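Local coordinates for glutathione S-transferase family protein (Pseudomonas putida, PDB 3PR8) that conjugates reduced glutathione to electrophilic substrates, probably a broad range of hydrophobic ones, as a member of the glutathione S-transferase superfamily, at residues Ser11-Met16 with Asp156-Phe161. Sequence-based numbering, arbitrary orientation.
Sequences SNYYNM and DLMFCF. With GSH (glutathione), chain E.
Asn-12 reaches across to Phe-161 with its amide: ND2 donates to the backbone O of Phe-161 at 3.1 Å, nearly straight at 161°, within the plane of the amide but tilted from that of the carbonyl. A chi1 of 61°, which sets CG between the backbone N and the carbonyl carbon, carries the amide there. OD1 comes close to the glutathione sulfur, whose modelled place is doubtful. The Phe-161 ring packs against helix 12-23. CB of Asn-15 sits over the centre of one face, 4.0 Å from the centroid, a CH-pi contact; Cys-160 SG covers the opposite face. Met-16, like Met-158 a selenomethionine, runs extended past the ring, its CG 3.7 Å from Phe-161 CD2. Its SE lies 3.5 Å from Met-158 CE, and its CE lies over the Tyr-13 face opposite glutathione CG1. Met-158, bent at chi2 and chi3, brings its methyl to Tyr-13 CE1 at 4.0 Å; its selenium makes an oblique Met-aromatic contact with that ring. A buried apolar seam thus joins the thioredoxin-like and helical domains beside glutathione, which Ser-11 also binds. Its single crossing hydrogen bond shares ND2 with Glu-102 of helix 84-106, and two acceptors should fix the amide's rotation.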
loop_
_atom_site.group_PDB
_atom_site.type_symbol
_atom_site.label_atom_id
_atom_site.label_comp_id
_atom_site.label_asym_id
_atom_site.label_seq_id
_atom_site.Cartn_x
_atom_site.Cartn_y
_atom_site.Cartn_z
ATOM N N SER A 11 13.900 8.970 8.997
ATOM C CA SER A 11 12.816 8.205 8.357
ATOM C C SER A 11 12.891 8.265 6.823
ATOM O O SER A 11 12.910 9.343 6.227
ATOM C CB SER A 11 11.420 8.695 8.805
ATOM O OG SER A 11 10.442 8.101 7.934
ATOM N N ASN A 12 12.918 7.109 6.180
ATOM C CA ASN A 12 12.968 7.119 4.727
ATOM C C ASN A 12 11.679 7.637 4.100
ATOM O O ASN A 12 11.708 8.398 3.139
ATOM C CB ASN A 12 13.388 5.763 4.156
ATOM C CG ASN A 12 12.426 4.622 4.506
ATOM O OD1 ASN A 12 11.740 4.655 5.529
ATOM N ND2 ASN A 12 12.389 3.598 3.639
ATOM N N TYR A 13 10.532 7.243 4.660
ATOM C CA TYR A 13 9.237 7.697 4.152
ATOM C C TYR A 13 9.102 9.228 4.332
ATOM O O TYR A 13 8.523 9.917 3.486
ATOM C CB TYR A 13 8.109 6.958 4.893
ATOM C CG TYR A 13 7.848 5.510 4.437
ATOM C CD1 TYR A 13 7.016 5.225 3.343
ATOM C CD2 TYR A 13 8.402 4.441 5.140
ATOM C CE1 TYR A 13 6.770 3.894 2.940
ATOM C CE2 TYR A 13 8.151 3.113 4.755
ATOM C CZ TYR A 13 7.326 2.858 3.674
ATOM O OH TYR A 13 7.079 1.566 3.260
ATOM N N TYR A 14 9.626 9.753 5.460
ATOM C CA TYR A 14 9.639 11.213 5.684
ATOM C C TYR A 14 10.479 11.902 4.612
ATOM O O TYR A 14 10.045 12.886 4.019
ATOM C CB TYR A 14 10.169 11.520 7.083
ATOM C CG TYR A 14 10.386 12.979 7.461
ATOM C CD1 TYR A 14 9.405 13.690 8.105
ATOM C CD2 TYR A 14 11.619 13.605 7.249
ATOM C CE1 TYR A 14 9.614 15.009 8.503
ATOM C CE2 TYR A 14 11.835 14.930 7.637
ATOM C CZ TYR A 14 10.829 15.611 8.268
ATOM O OH TYR A 14 11.017 16.886 8.693
ATOM N N ASN A 15 11.660 11.361 4.326
ATOM C CA ASN A 15 12.526 11.982 3.326
ATOM C C ASN A 15 11.939 11.989 1.903
ATOM O O ASN A 15 12.220 12.895 1.094
ATOM C CB ASN A 15 13.931 11.325 3.367
ATOM C CG ASN A 15 14.741 11.794 4.579
ATOM O OD1 ASN A 15 14.535 12.903 5.069
ATOM N ND2 ASN A 15 15.664 10.968 5.046
HETATM N N MSE A 16 11.082 11.015 1.596
HETATM C CA MSE A 16 10.368 11.011 0.310
HETATM C C MSE A 16 9.477 12.231 0.178
HETATM O O MSE A 16 9.465 12.882 -0.875
HETATM C CB MSE A 16 9.519 9.747 0.146
HETATM C CG MSE A 16 10.282 8.423 0.172
HETATM SE SE MSE A 16 9.065 6.881 0.266
HETATM C CE MSE A 16 10.453 5.593 0.845
ATOM N N ASP A 156 9.970 7.668 -8.359
ATOM C CA ASP A 156 11.420 7.779 -8.129
ATOM C C ASP A 156 11.756 8.134 -6.681
ATOM O O ASP A 156 12.825 7.774 -6.194
ATOM C CB ASP A 156 12.021 8.823 -9.076
ATOM C CG ASP A 156 11.924 8.404 -10.504
ATOM O OD1 ASP A 156 12.552 7.378 -10.853
ATOM O OD2 ASP A 156 11.182 9.057 -11.274
ATOM N N LEU A 157 10.857 8.846 -5.984
ATOM C CA LEU A 157 11.062 9.116 -4.567
ATOM C C LEU A 157 10.985 7.832 -3.728
ATOM O O LEU A 157 11.845 7.578 -2.865
ATOM C CB LEU A 157 10.053 10.165 -4.029
ATOM C CG LEU A 157 9.935 11.401 -4.937
ATOM C CD1 LEU A 157 8.791 12.325 -4.464
ATOM C CD2 LEU A 157 11.270 12.120 -4.947
HETATM N N MSE A 158 9.971 7.005 -3.993
HETATM C CA MSE A 158 9.837 5.722 -3.284
HETATM C C MSE A 158 11.065 4.832 -3.614
HETATM O O MSE A 158 11.658 4.171 -2.739
HETATM C CB MSE A 158 8.514 5.048 -3.704
HETATM C CG MSE A 158 8.246 3.664 -3.071
HETATM SE SE MSE A 158 7.985 3.679 -1.106
HETATM C CE MSE A 158 6.463 4.878 -0.963
ATOM N N PHE A 159 11.456 4.842 -4.875
ATOM C CA PHE A 159 12.625 4.067 -5.330
ATOM C C PHE A 159 13.909 4.475 -4.623
ATOM O O PHE A 159 14.609 3.661 -4.049
ATOM C CB PHE A 159 12.812 4.239 -6.843
ATOM C CG PHE A 159 14.122 3.677 -7.356
ATOM C CD1 PHE A 159 14.215 2.343 -7.754
ATOM C CD2 PHE A 159 15.261 4.492 -7.429
ATOM C CE1 PHE A 159 15.439 1.812 -8.192
ATOM C CE2 PHE A 159 16.480 3.961 -7.885
ATOM C CZ PHE A 159 16.555 2.647 -8.248
ATOM N N CYS A 160 14.200 5.762 -4.619
ATOM C CA CYS A 160 15.509 6.162 -4.162
ATOM C C CYS A 160 15.669 6.047 -2.640
ATOM O O CYS A 160 16.766 5.811 -2.169
ATOM C CB CYS A 160 15.906 7.516 -4.754
ATOM S SG CYS A 160 15.243 8.854 -3.819
ATOM N N PHE A 161 14.574 6.100 -1.882
ATOM C CA PHE A 161 14.667 5.936 -0.441
ATOM C C PHE A 161 14.217 4.567 0.043
ATOM O O PHE A 161 14.187 4.331 1.240
ATOM C CB PHE A 161 13.890 7.034 0.279
ATOM C CG PHE A 161 14.465 8.399 0.095
ATOM C CD1 PHE A 161 15.723 8.700 0.576
ATOM C CD2 PHE A 161 13.743 9.389 -0.558
ATOM C CE1 PHE A 161 16.247 9.992 0.422
ATOM C CE2 PHE A 161 14.272 10.669 -0.733
ATOM C CZ PHE A 161 15.527 10.965 -0.252
HETATM N N1 GSH E . 2.602 3.070 5.673
HETATM C CA1 GSH E . 3.364 4.167 6.255
HETATM C C1 GSH E . 3.635 5.167 5.170
HETATM O O11 GSH E . 3.949 6.391 5.407
HETATM O O12 GSH E . 3.560 4.731 4.014
HETATM C CB1 GSH E . 4.672 3.574 6.801
HETATM C CG1 GSH E . 5.700 4.629 7.178
HETATM C CD1 GSH E . 6.634 4.093 8.233
HETATM O OE1 GSH E . 6.716 2.712 8.507
HETATM N N2 GSH E . 7.347 4.993 8.910
HETATM C CA2 GSH E . 8.256 4.543 9.960
HETATM C C2 GSH E . 7.609 4.635 11.308
HETATM O O2 GSH E . 6.490 5.448 11.433
HETATM C CB2 GSH E . 9.504 5.406 9.981
HETATM S SG2 GSH E . 10.393 5.273 8.418
HETATM N N3 GSH E . 8.134 3.944 12.324
HETATM C CA3 GSH E . 7.683 4.157 13.694
HETATM C C3 GSH E . 6.658 3.149 14.164
HETATM O O31 GSH E . 6.264 3.184 15.352
HETATM O O32 GSH E . 6.189 2.277 13.390
#